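Local structure of dTDP-4-dehydrorhamnose reductase (Yersinia enterocolitica, 5U9C) at residues G98-Y103 against N148-R153; W156-G161 against A284-T289. The protein probably catalyses the NADPH-dependent reduction of dTDP-4-dehydro-beta-L-rhamnose to dTDP-beta-L-rhamnose, the nucleotide sugar end product of its pathway. One frame throughout, in Å; residues are numbered along the deposited sequence.

Interaction 1 of 2, residues G98-Y103 against N148-R153; sequences GAWLLY and NHLIIR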
ATOM      1  N   GLY D  98     -35.025  18.134  17.919  1.00 36.15           N
ATOM      2  CA  GLY D  98     -35.674  17.645  16.687  1.00 37.29           C
ATOM      3  C   GLY D  98     -35.438  18.459  15.417  1.00 35.86           C
ATOM      4  O   GLY D  98     -36.226  18.393  14.470  1.00 37.29           O
ATOM      5  N   ALA D  99     -34.338  19.202  15.376  1.00 33.07           N
ATOM      6  CA  ALA D  99     -34.041  20.029  14.228  1.00 32.07           C
ATOM      7  C   ALA D  99     -33.382  19.239  13.106  1.00 31.51           C
ATOM      8  O   ALA D  99     -32.572  18.326  13.354  1.00 31.50           O
ATOM      9  CB  ALA D  99     -33.122  21.174  14.650  1.00 31.56           C
ATOM     10  N   TRP D 100     -33.726  19.599  11.871  1.00 30.57           N
ATOM     11  CA  TRP D 100     -33.069  19.046  10.678  1.00 30.37           C
ATOM     12  C   TRP D 100     -31.713  19.749  10.609  1.00 28.89           C
ATOM     13  O   TRP D 100     -31.649  20.974  10.689  1.00 28.90           O
ATOM     14  CB  TRP D 100     -33.916  19.334   9.449  1.00 31.56           C
ATOM     15  CG  TRP D 100     -33.352  18.959   8.100  1.00 31.36           C
ATOM     16  CD1 TRP D 100     -33.506  17.763   7.438  1.00 32.36           C
ATOM     17  CD2 TRP D 100     -32.658  19.826   7.200  1.00 30.77           C
ATOM     18  NE1 TRP D 100     -32.913  17.834   6.199  1.00 32.51           N
ATOM     19  CE2 TRP D 100     -32.396  19.089   6.024  1.00 31.71           C
ATOM     20  CE3 TRP D 100     -32.210  21.152   7.280  1.00 31.44           C
ATOM     21  CZ2 TRP D 100     -31.714  19.636   4.938  1.00 31.66           C
ATOM     22  CZ3 TRP D 100     -31.537  21.690   6.205  1.00 30.89           C
ATOM     23  CH2 TRP D 100     -31.295  20.930   5.044  1.00 31.31           C
ATOM     24  N   LEU D 101     -30.636  18.970  10.496  1.00 28.17           N
ATOM     25  CA  LEU D 101     -29.277  19.489  10.518  1.00 27.07           C
ATOM     26  C   LEU D 101     -28.532  19.316   9.215  1.00 27.69           C
ATOM     27  O   LEU D 101     -28.399  18.199   8.704  1.00 28.36           O
ATOM     28  CB  LEU D 101     -28.491  18.782  11.623  1.00 26.91           C
ATOM     29  CG  LEU D 101     -26.988  19.048  11.754  1.00 25.64           C
ATOM     30  CD1 LEU D 101     -26.688  20.512  12.011  1.00 26.43           C
ATOM     31  CD2 LEU D 101     -26.429  18.222  12.891  1.00 26.46           C
ATOM     32  N   LEU D 102     -27.996  20.415   8.709  1.00 27.02           N
ATOM     33  CA  LEU D 102     -27.204  20.402   7.496  1.00 28.79           C
ATOM     34  C   LEU D 102     -25.771  20.630   7.910  1.00 26.96           C
ATOM     35  O   LEU D 102     -25.476  21.596   8.604  1.00 26.74           O
ATOM     36  CB  LEU D 102     -27.680  21.472   6.505  1.00 31.18           C
ATOM     37  CG  LEU D 102     -26.839  21.754   5.244  1.00 35.58           C
ATOM     38  CD1 LEU D 102     -26.397  20.522   4.523  1.00 40.30           C
ATOM     39  CD2 LEU D 102     -27.603  22.643   4.275  1.00 40.22           C
ATOM     40  N   TYR D 103     -24.898  19.714   7.526  1.00 25.94           N
ATOM     41  CA  TYR D 103     -23.468  19.799   7.832  1.00 26.77           C
ATOM     42  C   TYR D 103     -22.694  19.919   6.530  1.00 26.50           C
ATOM     43  O   TYR D 103     -22.821  19.076   5.648  1.00 26.31           O
ATOM     44  CB  TYR D 103     -22.993  18.555   8.620  1.00 26.26           C
ATOM     45  CG  TYR D 103     -21.506  18.504   8.945  1.00 26.67           C
ATOM     46  CD1 TYR D 103     -20.885  19.550   9.624  1.00 28.45           C
ATOM     47  CD2 TYR D 103     -20.738  17.368   8.669  1.00 27.22           C
ATOM     48  CE1 TYR D 103     -19.538  19.502   9.958  1.00 27.80           C
ATOM     49  CE2 TYR D 103     -19.386  17.310   9.009  1.00 27.08           C
ATOM     50  CZ  TYR D 103     -18.801  18.378   9.661  1.00 27.56           C
ATOM     51  OH  TYR D 103     -17.485  18.344  10.024  1.00 29.69           O
ATOM     52  N   ASN D 148     -32.707  12.647   9.958  1.00 38.23           N
ATOM     53  CA  ASN D 148     -33.036  14.055   9.829  1.00 38.08           C
ATOM     54  C   ASN D 148     -31.784  14.925   9.698  1.00 34.38           C
ATOM     55  O   ASN D 148     -31.625  15.916  10.411  1.00 33.52           O
ATOM     56  CB  ASN D 148     -33.884  14.456  11.054  1.00 38.80           C
ATOM     57  CG  ASN D 148     -34.758  15.667  10.803  1.00 40.53           C
ATOM     58  OD1 ASN D 148     -35.183  15.934   9.676  1.00 39.95           O
ATOM     59  ND2 ASN D 148     -35.092  16.375  11.878  1.00 43.47           N
ATOM     60  N   HIS D 149     -30.875  14.530   8.803  1.00 31.39           N
ATOM     61  CA  HIS D 149     -29.676  15.318   8.544  1.00 30.50           C
ATOM     62  C   HIS D 149     -29.365  15.301   7.065  1.00 28.83           C
ATOM     63  O   HIS D 149     -29.838  14.410   6.318  1.00 28.13           O
ATOM     64  CB  HIS D 149     -28.465  14.760   9.277  1.00 31.56           C
ATOM     65  CG  HIS D 149     -27.986  13.451   8.727  1.00 33.92           C
ATOM     66  ND1 HIS D 149     -28.459  12.235   9.174  1.00 35.41           N
ATOM     67  CD2 HIS D 149     -27.093  13.171   7.746  1.00 34.25           C
ATOM     68  CE1 HIS D 149     -27.872  11.261   8.495  1.00 36.68           C
ATOM     69  NE2 HIS D 149     -27.052  11.802   7.614  1.00 36.06           N
ATOM     70  N   LEU D 150     -28.557  16.273   6.661  1.00 25.17           N
ATOM     71  CA  LEU D 150     -28.042  16.343   5.301  1.00 25.34           C
ATOM     72  C   LEU D 150     -26.563  16.726   5.389  1.00 24.89           C
ATOM     73  O   LEU D 150     -26.205  17.752   5.996  1.00 25.55           O
ATOM     74  CB  LEU D 150     -28.802  17.345   4.443  1.00 25.46           C
ATOM     75  CG  LEU D 150     -28.294  17.492   2.998  1.00 26.03           C
ATOM     76  CD1 LEU D 150     -28.283  16.162   2.256  1.00 27.72           C
ATOM     77  CD2 LEU D 150     -29.105  18.511   2.217  1.00 25.88           C
ATOM     78  N   ILE D 151     -25.712  15.892   4.809  1.00 23.71           N
ATOM     79  CA  ILE D 151     -24.274  16.140   4.766  1.00 23.69           C
ATOM     80  C   ILE D 151     -23.931  16.380   3.312  1.00 23.66           C
ATOM     81  O   ILE D 151     -24.229  15.529   2.446  1.00 23.69           O
ATOM     82  CB  ILE D 151     -23.491  14.940   5.309  1.00 24.25           C
ATOM     83  CG1 ILE D 151     -23.708  14.845   6.821  1.00 25.31           C
ATOM     84  CG2 ILE D 151     -22.000  15.069   4.984  1.00 24.60           C
ATOM     85  CD1 ILE D 151     -23.288  13.516   7.419  1.00 26.90           C
ATOM     86  N   ILE D 152     -23.362  17.547   3.032  1.00 25.62           N
ATOM     87  CA  ILE D 152     -22.969  17.909   1.677  1.00 25.01           C
ATOM     88  C   ILE D 152     -21.462  18.076   1.637  1.00 24.22           C
ATOM     89  O   ILE D 152     -20.883  18.863   2.407  1.00 24.52           O
ATOM     90  CB  ILE D 152     -23.596  19.212   1.207  1.00 26.44           C
ATOM     91  CG1 ILE D 152     -25.121  19.161   1.337  1.00 27.13           C
ATOM     92  CG2 ILE D 152     -23.170  19.498  -0.240  1.00 26.67           C
ATOM     93  CD1 ILE D 152     -25.800  20.457   0.937  1.00 28.83           C
ATOM     94  N   ARG D 153     -20.826  17.354   0.734  1.00 23.26           N
ATOM     95  CA  ARG D 153     -19.390  17.465   0.560  1.00 23.35           C
ATOM     96  C   ARG D 153     -19.129  18.366  -0.636  1.00 23.80           C
ATOM     97  O   ARG D 153     -19.607  18.107  -1.740  1.00 23.92           O
ATOM     98  CB  ARG D 153     -18.738  16.095   0.365  1.00 23.25           C
ATOM     99  CG  ARG D 153     -18.968  15.112   1.506  1.00 24.05           C
ATOM    100  CD  ARG D 153     -18.127  13.851   1.336  1.00 24.24           C
ATOM    101  NE  ARG D 153     -18.306  12.885   2.407  1.00 24.75           N
ATOM    102  CZ  ARG D 153     -18.716  11.622   2.288  1.00 26.29           C
ATOM    103  NH1 ARG D 153     -18.970  11.064   1.101  1.00 26.01           N
ATOM    104  NH2 ARG D 153     -18.809  10.878   3.382  1.00 26.25           N
TER
HETATM  105  O   HOH W   1     -37.261  18.020  11.545  1.00 39.67           O
HETATM  106  O   HOH W   2     -33.418  15.580  14.401  1.00 53.75           O
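Leu101 and Tyr103 make the backbone bonds to the neighbouring strand: Leu101 N donates to Asn148 O (3.2 Å) and Tyr103 N to Leu150 O (2.8 Å), while Leu101 O and Tyr103 O accept from Leu150 N and Ile152 N. The donor at Leu150 O lies almost straight out from the carbonyl, and Leu102 CA adds a C-H...O contact to the same oxygen. On the face carrying Leu102 and Leu150, Leu102 CD1 lies 3.6 Å from Ile152 CD1 and 3.9 Å from Leu150 CG. The Trp100 indole runs alongside Leu150, with Trp100 CZ2 3.7 Å from Leu150 CB. These are two adjacent parallel strands, 9° apart, the fourth and fifth of the six-stranded Rossmann-type sheet; helix 196-209 covers the indole, Leu102 and Leu150, and helix 129-144 packs against Tyr103 and Ile151 on the other face. At the entry to the pair, Asn148 OD1 sits in the indole plane at the ring edge, 3.3 Å from Trp100 CD1. With its CG anti to N (chi1 -156°), Asn148 carries ND2 back to two waters, which bridge it to Gly98 O and Ala99 O. Farther out, Trp100 NE1 donates to His211 O, and Gly98 closes helix 76-97 in a Schellman motif.

Interaction 2 of 2, residues W156-G161 against A284-T289; sequences WMIGGG and AKYVGT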
ATOM      1  N   TRP D 156     -13.263  22.301  -4.019  1.00 25.61           N
ATOM      2  CA  TRP D 156     -12.593  23.608  -3.916  1.00 26.05           C
ATOM      3  C   TRP D 156     -13.630  24.721  -4.115  1.00 26.42           C
ATOM      4  O   TRP D 156     -14.108  24.950  -5.238  1.00 25.64           O
ATOM      5  CB  TRP D 156     -11.487  23.726  -4.955  1.00 27.54           C
ATOM      6  CG  TRP D 156     -10.372  22.712  -4.790  1.00 27.86           C
ATOM      7  CD1 TRP D 156      -9.957  22.128  -3.627  1.00 28.67           C
ATOM      8  CD2 TRP D 156      -9.437  22.315  -5.792  1.00 27.44           C
ATOM      9  NE1 TRP D 156      -8.860  21.325  -3.868  1.00 30.75           N
ATOM     10  CE2 TRP D 156      -8.512  21.442  -5.186  1.00 29.67           C
ATOM     11  CE3 TRP D 156      -9.314  22.578  -7.149  1.00 27.40           C
ATOM     12  CZ2 TRP D 156      -7.480  20.841  -5.899  1.00 29.48           C
ATOM     13  CZ3 TRP D 156      -8.277  21.977  -7.856  1.00 28.23           C
ATOM     14  CH2 TRP D 156      -7.381  21.124  -7.232  1.00 28.37           C
HETATM   15  N   MSE D 157     -13.993  25.381  -3.021  1.00 26.19           N
HETATM   16  CA  MSE D 157     -15.046  26.397  -3.041  1.00 28.92           C
HETATM   17  C   MSE D 157     -14.630  27.681  -3.737  1.00 28.16           C
HETATM   18  O   MSE D 157     -13.553  28.203  -3.496  1.00 28.73           O
HETATM   19  CB  MSE D 157     -15.454  26.650  -1.584  1.00 30.35           C
HETATM   20  CG  MSE D 157     -16.757  27.449  -1.422  1.00 35.15           C
HETATM   21 SE   MSE D 157     -18.312  26.247  -1.582  1.00 37.08          SE
HETATM   22  CE  MSE D 157     -18.200  25.545   0.256  1.00 33.50           C
ATOM     23  N   ILE D 158     -15.452  28.154  -4.667  1.00 27.76           N
ATOM     24  CA  ILE D 158     -15.211  29.455  -5.301  1.00 29.03           C
ATOM     25  C   ILE D 158     -16.408  30.372  -4.978  1.00 30.74           C
ATOM     26  O   ILE D 158     -17.585  29.968  -5.093  1.00 28.44           O
ATOM     27  CB  ILE D 158     -14.943  29.362  -6.819  1.00 28.85           C
ATOM     28  CG1 ILE D 158     -16.172  28.867  -7.574  1.00 30.67           C
ATOM     29  CG2 ILE D 158     -13.752  28.441  -7.081  1.00 28.30           C
ATOM     30  CD1 ILE D 158     -15.973  28.804  -9.070  1.00 31.58           C
ATOM     31  N   GLY D 159     -16.103  31.578  -4.519  1.00 31.45           N
ATOM     32  CA  GLY D 159     -17.131  32.546  -4.166  1.00 35.04           C
ATOM     33  C   GLY D 159     -16.571  33.716  -3.376  1.00 37.48           C
ATOM     34  O   GLY D 159     -15.453  33.647  -2.881  1.00 38.44           O
ATOM     35  N   GLY D 160     -17.365  34.778  -3.258  1.00 40.10           N
ATOM     36  CA  GLY D 160     -16.973  35.972  -2.515  1.00 42.23           C
ATOM     37  C   GLY D 160     -16.931  37.205  -3.392  1.00 43.23           C
ATOM     38  O   GLY D 160     -17.243  38.291  -2.941  1.00 44.24           O
ATOM     39  N   GLY D 161     -16.535  37.041  -4.648  1.00 43.45           N
ATOM     40  CA  GLY D 161     -16.489  38.171  -5.569  1.00 46.16           C
ATOM     41  C   GLY D 161     -15.301  39.109  -5.351  1.00 47.35           C
ATOM     42  O   GLY D 161     -14.434  38.850  -4.502  1.00 44.59           O
ATOM     43  N   ALA D 284     -16.570  30.368 -15.368  1.00 31.42           N
ATOM     44  CA  ALA D 284     -16.795  31.573 -16.208  1.00 34.02           C
ATOM     45  C   ALA D 284     -17.838  32.513 -15.590  1.00 35.87           C
ATOM     46  O   ALA D 284     -17.602  33.713 -15.491  1.00 36.86           O
ATOM     47  CB  ALA D 284     -17.189  31.202 -17.637  1.00 34.49           C
ATOM     48  N   LYS D 285     -18.962  31.962 -15.137  1.00 36.80           N
ATOM     49  CA  LYS D 285     -20.011  32.777 -14.485  1.00 40.96           C
ATOM     50  C   LYS D 285     -19.476  33.515 -13.254  1.00 38.11           C
ATOM     51  O   LYS D 285     -19.781  34.684 -13.032  1.00 37.73           O
ATOM     52  CB  LYS D 285     -21.200  31.922 -14.058  1.00 46.78           C
ATOM     53  CG  LYS D 285     -22.004  31.322 -15.206  1.00 56.06           C
ATOM     54  CD  LYS D 285     -23.285  30.646 -14.714  1.00 63.76           C
ATOM     55  CE  LYS D 285     -24.247  31.647 -14.072  1.00 72.00           C
ATOM     56  NZ  LYS D 285     -25.482  31.006 -13.540  1.00 79.09           N
ATOM     57  N   TYR D 286     -18.671  32.826 -12.458  1.00 35.28           N
ATOM     58  CA  TYR D 286     -18.104  33.428 -11.253  1.00 35.20           C
ATOM     59  C   TYR D 286     -17.073  34.515 -11.594  1.00 35.37           C
ATOM     60  O   TYR D 286     -17.095  35.603 -11.016  1.00 39.80           O
ATOM     61  CB  TYR D 286     -17.491  32.364 -10.335  1.00 33.57           C
ATOM     62  CG  TYR D 286     -16.844  32.971  -9.122  1.00 33.92           C
ATOM     63  CD1 TYR D 286     -17.606  33.720  -8.225  1.00 36.39           C
ATOM     64  CD2 TYR D 286     -15.478  32.815  -8.865  1.00 32.56           C
ATOM     65  CE1 TYR D 286     -17.037  34.315  -7.119  1.00 36.12           C
ATOM     66  CE2 TYR D 286     -14.900  33.390  -7.734  1.00 32.40           C
ATOM     67  CZ  TYR D 286     -15.687  34.135  -6.871  1.00 34.82           C
ATOM     68  OH  TYR D 286     -15.164  34.713  -5.745  1.00 35.51           O
ATOM     69  N   VAL D 287     -16.192  34.231 -12.540  1.00 34.23           N
ATOM     70  CA  VAL D 287     -15.166  35.199 -12.949  1.00 34.86           C
ATOM     71  C   VAL D 287     -15.830  36.440 -13.547  1.00 37.56           C
ATOM     72  O   VAL D 287     -15.339  37.545 -13.351  1.00 38.94           O
ATOM     73  CB  VAL D 287     -14.152  34.589 -13.934  1.00 33.33           C
ATOM     74  CG1 VAL D 287     -13.215  35.654 -14.502  1.00 35.70           C
ATOM     75  CG2 VAL D 287     -13.364  33.476 -13.251  1.00 32.72           C
ATOM     76  N   GLY D 288     -16.948  36.255 -14.252  1.00 38.40           N
ATOM     77  CA  GLY D 288     -17.703  37.387 -14.824  1.00 42.91           C
ATOM     78  C   GLY D 288     -18.147  38.434 -13.795  1.00 44.44           C
ATOM     79  O   GLY D 288     -18.285  39.610 -14.128  1.00 49.68           O
ATOM     80  N   THR D 289     -18.343  38.027 -12.541  1.00 43.70           N
ATOM     81  CA  THR D 289     -18.733  38.968 -11.485  1.00 47.63           C
ATOM     82  C   THR D 289     -17.596  39.908 -11.062  1.00 49.20           C
ATOM     83  O   THR D 289     -17.822  40.796 -10.253  1.00 52.45           O
ATOM     84  CB  THR D 289     -19.255  38.262 -10.207  1.00 47.78           C
ATOM     85  OG1 THR D 289     -18.185  37.587  -9.529  1.00 44.70           O
ATOM     86  CG2 THR D 289     -20.396  37.287 -10.531  1.00 47.58           C
TER
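Beyond Ile158 the backbone leaves its short strand and bends through Gly159, Gly160 and Gly161 around the end of the Tyr286 side chain, bringing the CA of Gly159 within 7.2 Å of the CA of Tyr286. A triple-glycine loop thus meets the last turns of helix 279-288, near the C-terminus of the reductase, and a tyrosine from the helix fills the bend. The contact lies outside the parallel Rossmann-type sheet, in a region consistent with the substrate-binding part of an extended SDR. Tyr286 carries most of the contact. A chi1 of 177° swings the ring away from its own backbone nitrogen and out from the helix toward the glycines. There Tyr286 OH accepts a hydrogen bond from Gly161 N at 2.9 Å, with an N-H...O angle of 159°; the nitrogen approaches near the ring plane, at the edge. The same hydroxyl is also hydrogen-bonded to Asp165 OD2, so the phenol joins the glycine loop to the residues that follow it. Gly160 N turns instead to the hydroxyl of Tyr20. Close packing continues along the ring: Gly159 CA lies 3.4 Å from Tyr286 CE1, and the carbonyl carbon of Ile158 sits over one face, displaced toward the rim. Ile158 and Tyr286 run past each other in opposite directions, with Ile158 CD1 and Tyr286 CD2 4.0 Å apart. Val169 of helix 168-177 touches both side chains, and Phe290 meets the tyrosine ring edge-to-face. All three glycines have positive phi, part of the turn that wraps the phenol. At the far end Thr289 comes close to Gly161 CA, while its hydroxyl turns back to helix 279-288: Thr289 OG1 donates to Tyr286 O at 2.7 Å, in the carbonyl plane, and that oxygen also accepts from Thr289 N.

In the fold
The chain passes almost directly from interaction 1 to interaction 2: strand 149-154 ends in the parallel sheet, and strand 156-158 then starts a small mixed sheet beside strand 190-195. The two centres are about 26 Å apart, on opposite sides of the chain's centre, and apart from following each other in sequence, their segments do not meet. Interaction 1 is away from the annotated sites. Interaction 2 is nearer a site seen to bind (R)-malate in a structure of this protein, though none is bound to this chain: the Ile158 side chain is about 7 Å from that of Phe168, and the Tyr286 side chain about 11 Å from that of Lys171.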